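Local coordinates for thioredoxin-like protein (Klebsiella pneumoniae subsp. pneumoniae MGH 78578, PDB 3TY1), which probably binds carbohydrate and belongs to the galactose mutarotase-like superfamily, a putative aldose 1-epimerase whose actual reaction and substrate are not established, at residues A227-I232 with F261-L266; P296-W301 with I315-S320; A32-Q37 with T52-D57. One frame throughout, in Å; residues are numbered along the deposited sequence. Where two conformers were deposited one is given.

Contact 1 of 3, residues A227-I232 with F261-L266; sequences APISSI and FNIQPL
The carbonyl oxygen of Q264 receives the backbone N-H of S230, with S230 N 2.9 Å from Q264 O and the donor lying almost on the extension of the C=O bond. One residue further on, S231 O takes the N-H of Q264 in a nearly straight bond, 171° at the hydrogen. S230 and S231 thus both face Q264, which makes this a classic beta bulge: the antiparallel register slips by one between the I229–P265 pair and the S231–Q264 pair, just where the chain turns a corner from strand 224-229 into strand 231-234. A third bond closes the far end, L266 N to P228 O at 2.9 Å, its donor standing 44° above the carbonyl plane.

The face with I232 and I263 is aliphatic. These two lie side by side and point the same way; with CG1 anti to its backbone N (chi1 178°), I232 carries CD1 to 3.7 Å from I263 CG1 and also against CB of F261. L266 lays CD1 3.5 Å from I229 O and turns CD2 to S230 CB, while its CB rests against P228 CB. On the serine side, CB of Q264 touches the hydroxyl oxygen of S231, with Q264 CB 3.6 Å from S231 OG in the conformer given for Q264. Helix 355-369 packs on P228 and L266, and A375 of strand 375-376 bonds to the backbone of S230. Three backbone bonds between the segments thus hold the bulge and the corner in register, and aliphatic contacts line the face with I232 and I263.

Contact 2 of 3, residues P296-W301 with I315-S320; sequences PVLTLW and IEPGTS
E316 reaches across to T299 and W301, and its side chain can be followed outward atom by atom. E316 CB sits 3.5 Å from T299 O, the same oxygen that accepts the E316 backbone N-H at 2.8 Å (E316 N to T299 O). CG stays beside that oxygen, and the extended chi2 of 179° carries CD and the carboxylate outward from it. E316 CD comes to 4.1 Å from W301 CB, with T299 CG2 at a similar distance. The two oxygens go to different neighbours. E316 OE1 lies 3.8 Å from T299 CG2; E316 OE2 comes to 3.2 Å from W301 CB. OE2 approaches the indole obliquely, the carboxylate and ring planes 62° apart. The indole nitrogen itself is bonded to E258, and the tryptophan also meets the ring of H211 and F170 of a second subunit.

On the other face of the sheet, CD1 of L298 lies beside P317, 4.0 Å from P317 CD, and against CG2 of I315. Toward the end of the pairing, V297 and G318 exchange two backbone bonds. A water stitches the same region together: it gives protons to E316 O and S320 O, and is 2.6 Å from OG1 of T299. E316 O thus serves both that water and the N-H of T299, whose donor stands 50° above the carbonyl plane.

A sulfate near W301 probably comes from the crystallisation liquor, though it may mark a pocket. Strands 297-304 and 311-318 form an antiparallel beta hairpin in the mixed sheet, between strands 259-265 and 204-214, consistent with the supersandwich of galactose mutarotase relatives.

Contact 3 of 3, residues A32-Q37 with T52-D57; sequences AFSIEQ and TIHSKD
H54 and E36 bring their flat groups together on the same side of a beta hairpin, strands 33-39 and 49-55. One face of the imidazole carries CG2 of T52, which sits 3.5 Å above the plane and over the ring centre. At the edge, in the ring plane, a water lies 3.0 Å from H54 NE2; it also makes a weak bond to OE1 of E36. The carboxylate and ring planes are 48° apart, and E36 OE1 stays 3.9 Å from H54 NE2, so the water mediates between acid and imidazole. Fully extended torsions, with CG of E36 opposite its backbone N (chi1 -176°), carry the carboxylate out to that position. S34 adds its hydroxyl oxygen, S34 OG being 3.4 Å from both CB and CD2 of H54.

Backbone bonds come in two reciprocal pairs, S34 with H54 and E36 with T52. The N-H groups of S34 and E36 approach in the carbonyl planes of H54 and T52, whereas the return bonds are tilted from theirs. K56 N to A32 O extends the ladder beyond the strands.

On the other face of the sheet I35 and I53 stand as neighbours, their CG1 atoms 4.4 Å apart, and together with F33 they pack on I159 of strand 159-169. This joins the hairpin's sheet to the ten-stranded sheet that holds that strand, consistent with two layers of a sandwich. On the side of H54 and E36, a second water donates to E36 O and lies 2.6 Å from OG1 of T52.

Overall arrangement
From the N terminus, contact 3 comes first, pairing the two strands of a hairpin whose turn is 40-48, in the six-stranded sheet. The chain then runs through much of the ten-stranded sheet. Contact 1 sits where it leaves strand 224-229, outermost in that sheet, for strand 231-234 of the mixed sheet, and closes a 28-residue excursion. Contact 2 follows in the same mixed sheet, its hairpin turning at 305-310. The three are in series: none nests in or crosses another. Contacts 1 and 2 have centres about 9 Å apart, since strands 259-265 and 297-304 are neighbours, probably bonded through I263 N and L298 O. Contact 3 stands across the chain's centre, its centre about 31 Å from that of contact 2.

Contact 1 of 3, residues A227-I232 with F261-L266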
loop_
_atom_site.group_PDB
_atom_site.type_symbol
_atom_site.label_atom_id
_atom_site.label_comp_id
_atom_site.label_asym_id
_atom_site.label_seq_id
_atom_site.Cartn_x
_atom_site.Cartn_y
_atom_site.Cartn_z
ATOM N N ALA A 227 38.669 3.143 12.763
ATOM C CA ALA A 227 38.283 4.519 12.422
ATOM C C ALA A 227 39.092 5.490 13.261
ATOM O O ALA A 227 39.436 5.125 14.377
ATOM C CB ALA A 227 36.792 4.733 12.701
ATOM N N PRO A 228 39.408 6.689 12.726
ATOM C CA PRO A 228 40.078 7.753 13.459
ATOM C C PRO A 228 38.980 8.538 14.161
ATOM O O PRO A 228 38.095 9.069 13.495
ATOM C CB PRO A 228 40.760 8.574 12.371
ATOM C CG PRO A 228 40.020 8.369 11.178
ATOM C CD PRO A 228 39.129 7.133 11.353
ATOM N N ILE A 229 39.041 8.591 15.491
ATOM C CA ILE A 229 37.947 9.180 16.251
ATOM C C ILE A 229 38.411 10.023 17.432
ATOM O O ILE A 229 39.437 9.751 18.062
ATOM C CB ILE A 229 36.883 8.109 16.714
ATOM C CG1 ILE A 229 37.396 7.201 17.840
ATOM C CG2 ILE A 229 36.391 7.259 15.531
ATOM C CD1 ILE A 229 36.292 6.356 18.444
ATOM N N SER A 230 37.637 11.075 17.683
ATOM C CA SER A 230 37.886 11.924 18.854
ATOM C C SER A 230 37.104 11.389 20.052
ATOM O O SER A 230 37.641 11.375 21.170
ATOM C CB SER A 230 37.591 13.405 18.590
ATOM O OG SER A 230 36.251 13.601 18.214
ATOM N N SER A 231 35.869 10.926 19.850
ATOM C CA SER A 231 35.111 10.344 20.964
ATOM C C SER A 231 34.157 9.264 20.535
ATOM O O SER A 231 33.782 9.177 19.372
ATOM C CB SER A 231 34.377 11.430 21.761
ATOM O OG SER A 231 33.389 12.031 20.959
ATOM N N ILE A 232 33.824 8.393 21.475
ATOM C CA ILE A 232 32.840 7.320 21.243
ATOM C C ILE A 232 32.094 7.083 22.538
ATOM O O ILE A 232 32.708 7.077 23.641
ATOM C CB ILE A 232 33.503 6.020 20.717
ATOM C CG1 ILE A 232 32.481 4.884 20.526
ATOM C CG2 ILE A 232 34.625 5.535 21.639
ATOM C CD1 ILE A 232 33.027 3.796 19.640
ATOM N N PHE A 261 27.042 2.425 18.922
ATOM C CA PHE A 261 27.942 3.440 19.459
ATOM C C PHE A 261 27.907 4.663 18.573
ATOM O O PHE A 261 27.863 4.569 17.306
ATOM C CB PHE A 261 29.364 2.889 19.604
ATOM C CG PHE A 261 29.436 1.687 20.512
ATOM C CD1 PHE A 261 29.540 1.850 21.891
ATOM C CD2 PHE A 261 29.328 0.403 20.000
ATOM C CE1 PHE A 261 29.554 0.740 22.741
ATOM C CE2 PHE A 261 29.353 -0.707 20.841
ATOM C CZ PHE A 261 29.482 -0.533 22.210
ATOM N N ASN A 262 27.889 5.808 19.239
ATOM C CA ASN A 262 27.893 7.092 18.579
ATOM C C ASN A 262 29.289 7.653 18.561
ATOM O O ASN A 262 29.866 7.850 19.626
ATOM C CB ASN A 262 26.961 8.031 19.302
ATOM C CG ASN A 262 25.522 7.584 19.237
ATOM O OD1 ASN A 262 25.045 7.109 18.196
ATOM N ND2 ASN A 262 24.801 7.777 20.347
ATOM N N ILE A 263 29.783 7.970 17.369
ATOM C CA ILE A 263 31.160 8.389 17.141
ATOM C C ILE A 263 31.265 9.802 16.574
ATOM O O ILE A 263 30.438 10.217 15.760
ATOM C CB ILE A 263 31.873 7.427 16.156
ATOM C CG1 ILE A 263 32.092 6.057 16.824
ATOM C CG2 ILE A 263 33.236 8.060 15.639
ATOM C CD1 ILE A 263 32.339 4.867 15.879
ATOM N N GLN A 264 32.271 10.536 17.071
ATOM C CA GLN A 264 32.662 11.817 16.491
ATOM C C GLN A 264 33.983 11.553 15.770
ATOM O O GLN A 264 35.051 11.399 16.399
ATOM C CB GLN A 264 32.760 12.937 17.528
ATOM C CG GLN A 264 31.700 14.025 17.310
ATOM C CD GLN A 264 31.834 14.709 15.938
ATOM O OE1 GLN A 264 32.932 14.789 15.364
ATOM N NE2 GLN A 264 30.714 15.202 15.413
ATOM N N PRO A 265 33.936 11.458 14.437
ATOM C CA PRO A 265 35.168 11.101 13.702
ATOM C C PRO A 265 36.178 12.243 13.552
ATOM O O PRO A 265 35.796 13.386 13.634
ATOM C CB PRO A 265 34.641 10.727 12.322
ATOM C CG PRO A 265 33.441 11.566 12.171
ATOM C CD PRO A 265 32.797 11.573 13.518
ATOM N N LEU A 266 37.453 11.894 13.368
ATOM C CA LEU A 266 38.515 12.852 12.990
ATOM C C LEU A 266 38.644 12.792 11.468
ATOM O O LEU A 266 38.267 11.794 10.843
ATOM C CB LEU A 266 39.831 12.468 13.636
ATOM C CG LEU A 266 39.871 12.629 15.150
ATOM C CD1 LEU A 266 41.051 11.840 15.700
ATOM C CD2 LEU A 266 39.924 14.132 15.521
#

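Contact 2 of 3, residues P296-W301 with I315-S320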
loop_
_atom_site.group_PDB
_atom_site.type_symbol
_atom_site.label_atom_id
_atom_site.label_comp_id
_atom_site.label_asym_id
_atom_site.label_seq_id
_atom_site.Cartn_x
_atom_site.Cartn_y
_atom_site.Cartn_z
ATOM N N PRO A 296 28.857 14.691 9.219
ATOM C CA PRO A 296 29.745 14.929 10.368
ATOM C C PRO A 296 29.850 13.889 11.453
ATOM O O PRO A 296 30.821 13.947 12.222
ATOM C CB PRO A 296 29.238 16.274 10.947
ATOM C CG PRO A 296 28.201 16.748 10.027
ATOM C CD PRO A 296 27.695 15.582 9.272
ATOM N N VAL A 297 28.892 12.961 11.542
ATOM C CA VAL A 297 28.849 11.962 12.599
ATOM C C VAL A 297 28.875 10.562 12.040
ATOM O O VAL A 297 28.698 10.370 10.838
ATOM C CB VAL A 297 27.644 12.162 13.559
ATOM C CG1 VAL A 297 27.799 13.553 14.263
ATOM C CG2 VAL A 297 26.299 11.999 12.858
ATOM N N LEU A 298 29.163 9.611 12.921
ATOM C CA LEU A 298 29.277 8.204 12.543
ATOM C C LEU A 298 28.615 7.312 13.583
ATOM O O LEU A 298 28.804 7.500 14.779
ATOM C CB LEU A 298 30.754 7.842 12.379
ATOM C CG LEU A 298 31.137 6.421 11.946
ATOM C CD1 LEU A 298 30.617 6.157 10.566
ATOM C CD2 LEU A 298 32.676 6.324 11.944
ATOM N N THR A 299 27.842 6.343 13.117
ATOM C CA THR A 299 27.216 5.343 13.987
ATOM C C THR A 299 27.793 3.987 13.654
ATOM O O THR A 299 27.952 3.639 12.464
ATOM C CB THR A 299 25.672 5.319 13.782
ATOM O OG1 THR A 299 25.127 6.588 14.137
ATOM C CG2 THR A 299 24.989 4.197 14.613
ATOM N N LEU A 300 28.108 3.232 14.699
ATOM C CA LEU A 300 28.613 1.871 14.591
ATOM C C LEU A 300 27.509 0.979 15.162
ATOM O O LEU A 300 27.164 1.091 16.334
ATOM C CB LEU A 300 29.894 1.740 15.427
ATOM C CG LEU A 300 30.531 0.344 15.537
ATOM C CD1 LEU A 300 30.906 -0.252 14.156
ATOM C CD2 LEU A 300 31.738 0.360 16.476
ATOM N N TRP A 301 26.956 0.104 14.324
ATOM C CA TRP A 301 25.885 -0.798 14.699
ATOM C C TRP A 301 26.529 -2.179 14.750
ATOM O O TRP A 301 26.983 -2.656 13.732
ATOM C CB TRP A 301 24.744 -0.717 13.637
ATOM C CG TRP A 301 23.663 -1.714 13.762
ATOM C CD1 TRP A 301 22.992 -2.061 14.900
ATOM C CD2 TRP A 301 23.096 -2.503 12.702
ATOM N NE1 TRP A 301 22.047 -3.021 14.612
ATOM C CE2 TRP A 301 22.066 -3.285 13.271
ATOM C CE3 TRP A 301 23.327 -2.588 11.317
ATOM C CZ2 TRP A 301 21.313 -4.205 12.514
ATOM C CZ3 TRP A 301 22.543 -3.460 10.553
ATOM C CH2 TRP A 301 21.549 -4.261 11.169
ATOM N N ILE A 315 28.255 0.418 9.361
ATOM C CA ILE A 315 29.178 1.587 9.468
ATOM C C ILE A 315 28.359 2.681 8.833
ATOM O O ILE A 315 28.121 2.642 7.630
ATOM C CB ILE A 315 30.472 1.384 8.702
ATOM C CG1 ILE A 315 31.228 0.168 9.252
ATOM C CG2 ILE A 315 31.343 2.641 8.817
ATOM C CD1 ILE A 315 32.554 -0.131 8.497
ATOM N N GLU A 316 27.857 3.609 9.635
ATOM C CA GLU A 316 26.780 4.501 9.205
ATOM C C GLU A 316 27.089 5.972 9.318
ATOM O O GLU A 316 26.725 6.637 10.321
ATOM C CB GLU A 316 25.518 4.157 10.016
ATOM C CG GLU A 316 25.229 2.657 10.159
ATOM C CD GLU A 316 24.012 2.354 10.969
ATOM O OE1 GLU A 316 23.291 3.296 11.380
ATOM O OE2 GLU A 316 23.785 1.144 11.206
ATOM N N PRO A 317 27.771 6.502 8.316
ATOM C CA PRO A 317 28.051 7.930 8.362
ATOM C C PRO A 317 26.764 8.697 8.126
ATOM O O PRO A 317 25.921 8.267 7.337
ATOM C CB PRO A 317 29.068 8.147 7.247
ATOM C CG PRO A 317 29.087 6.917 6.464
ATOM C CD PRO A 317 28.474 5.823 7.227
ATOM N N GLY A 318 26.592 9.787 8.849
ATOM C CA GLY A 318 25.379 10.535 8.740
ATOM C C GLY A 318 25.471 11.969 9.164
ATOM O O GLY A 318 26.516 12.419 9.687
ATOM N N THR A 319 24.383 12.694 8.899
ATOM C CA THR A 319 24.185 14.024 9.477
ATOM C C THR A 319 23.642 13.884 10.911
ATOM O O THR A 319 23.779 14.790 11.740
ATOM C CB THR A 319 23.223 14.913 8.645
ATOM O OG1 THR A 319 21.945 14.287 8.576
ATOM C CG2 THR A 319 23.760 15.169 7.239
ATOM N N SER A 320 23.037 12.734 11.190
ATOM C CA SER A 320 22.408 12.426 12.473
ATOM C C SER A 320 22.834 11.066 12.996
ATOM O O SER A 320 23.331 10.187 12.258
ATOM C CB SER A 320 20.865 12.434 12.341
ATOM O OG SER A 320 20.284 13.672 12.666
HETATM O O HOH W 1 25.383 8.145 12.013
#

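Contact 3 of 3, residues A32-Q37 with T52-D57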
loop_
_atom_site.group_PDB
_atom_site.type_symbol
_atom_site.label_atom_id
_atom_site.label_comp_id
_atom_site.label_asym_id
_atom_site.label_seq_id
_atom_site.Cartn_x
_atom_site.Cartn_y
_atom_site.Cartn_z
ATOM N N ALA A 32 35.625 -7.144 -19.301
ATOM C CA ALA A 32 34.273 -7.528 -19.713
ATOM C C ALA A 32 33.257 -7.234 -18.641
ATOM O O ALA A 32 33.492 -7.467 -17.461
ATOM C CB ALA A 32 34.199 -8.997 -20.066
ATOM N N PHE A 33 32.078 -6.803 -19.068
ATOM C CA PHE A 33 31.009 -6.537 -18.154
ATOM C C PHE A 33 29.657 -6.513 -18.867
ATOM O O PHE A 33 29.561 -6.459 -20.100
ATOM C CB PHE A 33 31.240 -5.188 -17.436
ATOM C CG PHE A 33 31.191 -3.993 -18.336
ATOM C CD1 PHE A 33 29.969 -3.353 -18.601
ATOM C CD2 PHE A 33 32.337 -3.486 -18.895
ATOM C CE1 PHE A 33 29.922 -2.241 -19.432
ATOM C CE2 PHE A 33 32.291 -2.343 -19.723
ATOM C CZ PHE A 33 31.083 -1.738 -19.986
ATOM N N SER A 34 28.613 -6.554 -18.075
ATOM C CA SER A 34 27.263 -6.336 -18.594
ATOM C C SER A 34 26.506 -5.559 -17.544
ATOM O O SER A 34 26.925 -5.522 -16.381
ATOM C CB SER A 34 26.570 -7.647 -18.904
ATOM O OG SER A 34 26.304 -8.357 -17.713
ATOM N N ILE A 35 25.457 -4.867 -17.982
ATOM C CA ILE A 35 24.589 -4.103 -17.082
ATOM C C ILE A 35 23.178 -4.577 -17.429
ATOM O O ILE A 35 22.790 -4.557 -18.612
ATOM C CB ILE A 35 24.724 -2.554 -17.258
ATOM C CG1 ILE A 35 26.203 -2.147 -17.175
ATOM C CG2 ILE A 35 23.890 -1.844 -16.197
ATOM C CD1 ILE A 35 26.509 -0.697 -17.588
ATOM N N GLU A 36 22.454 -5.034 -16.416
ATOM C CA GLU A 36 21.136 -5.619 -16.607
ATOM C C GLU A 36 20.116 -5.161 -15.587
ATOM O O GLU A 36 20.377 -5.195 -14.356
ATOM C CB GLU A 36 21.225 -7.163 -16.550
ATOM C CG GLU A 36 19.876 -7.835 -16.839
ATOM C CD GLU A 36 19.921 -9.373 -16.887
ATOM O OE1 GLU A 36 20.976 -9.963 -16.613
ATOM O OE2 GLU A 36 18.860 -9.963 -17.198
ATOM N N GLN A 37 18.936 -4.776 -16.109
ATOM C CA GLN A 37 17.779 -4.511 -15.298
ATOM C C GLN A 37 16.815 -5.708 -15.467
ATOM O O GLN A 37 16.568 -6.173 -16.579
ATOM C CB GLN A 37 17.079 -3.206 -15.663
ATOM C CG GLN A 37 15.844 -2.920 -14.804
ATOM C CD GLN A 37 15.349 -1.495 -14.907
ATOM O OE1 GLN A 37 15.732 -0.663 -14.093
ATOM N NE2 GLN A 37 14.500 -1.200 -15.899
ATOM N N THR A 52 21.881 -4.473 -12.117
ATOM C CA THR A 52 23.144 -5.069 -11.769
ATOM C C THR A 52 24.244 -4.773 -12.778
ATOM O O THR A 52 24.054 -4.953 -13.988
ATOM C CB THR A 52 22.984 -6.609 -11.701
ATOM O OG1 THR A 52 21.877 -6.953 -10.827
ATOM C CG2 THR A 52 24.295 -7.236 -11.193
ATOM N N ILE A 53 25.405 -4.368 -12.286
ATOM C CA ILE A 53 26.620 -4.351 -13.079
ATOM C C ILE A 53 27.324 -5.697 -12.830
ATOM O O ILE A 53 27.746 -5.967 -11.708
ATOM C CB ILE A 53 27.592 -3.249 -12.662
ATOM C CG1 ILE A 53 26.939 -1.869 -12.860
ATOM C CG2 ILE A 53 28.940 -3.445 -13.478
ATOM C CD1 ILE A 53 27.751 -0.670 -12.217
ATOM N N HIS A 54 27.413 -6.539 -13.858
ATOM C CA HIS A 54 28.102 -7.826 -13.739
ATOM C C HIS A 54 29.511 -7.658 -14.289
ATOM O O HIS A 54 29.679 -7.253 -15.430
ATOM C CB HIS A 54 27.437 -8.914 -14.570
ATOM C CG HIS A 54 26.030 -9.247 -14.171
ATOM N ND1 HIS A 54 25.730 -10.226 -13.236
ATOM C CD2 HIS A 54 24.834 -8.771 -14.620
ATOM C CE1 HIS A 54 24.413 -10.329 -13.122
ATOM N NE2 HIS A 54 23.843 -9.462 -13.949
ATOM N N SER A 55 30.519 -7.988 -13.500
ATOM C CA SER A 55 31.906 -7.919 -13.935
ATOM C C SER A 55 32.499 -9.318 -14.073
ATOM O O SER A 55 32.179 -10.216 -13.273
ATOM C CB SER A 55 32.691 -7.141 -12.914
ATOM O OG SER A 55 32.359 -5.770 -12.975
ATOM N N LYS A 56 33.380 -9.508 -15.050
ATOM C CA LYS A 56 34.077 -10.782 -15.129
ATOM C C LYS A 56 35.115 -10.864 -13.982
ATOM O O LYS A 56 35.073 -11.823 -13.213
ATOM C CB LYS A 56 34.731 -11.008 -16.498
ATOM C CG LYS A 56 35.281 -12.448 -16.669
ATOM C CD LYS A 56 35.537 -12.828 -18.138
ATOM C CE LYS A 56 36.573 -11.918 -18.797
ATOM N NZ LYS A 56 36.916 -12.326 -20.186
ATOM N N ASP A 57 35.942 -9.812 -13.821
ATOM C CA ASP A 57 37.093 -9.765 -12.932
ATOM C C ASP A 57 37.055 -8.543 -11.992
ATOM O O ASP A 57 38.075 -7.931 -11.753
ATOM C CB ASP A 57 38.355 -9.682 -13.835
ATOM C CG ASP A 57 38.252 -8.557 -14.888
ATOM O OD1 ASP A 57 37.367 -7.694 -14.746
ATOM O OD2 ASP A 57 39.017 -8.534 -15.867
HETATM O O HOH W 2 37.514 -9.043 -17.914
HETATM O O HOH W 3 19.920 -7.193 -12.539
HETATM O O HOH W 4 20.893 -9.548 -13.633
#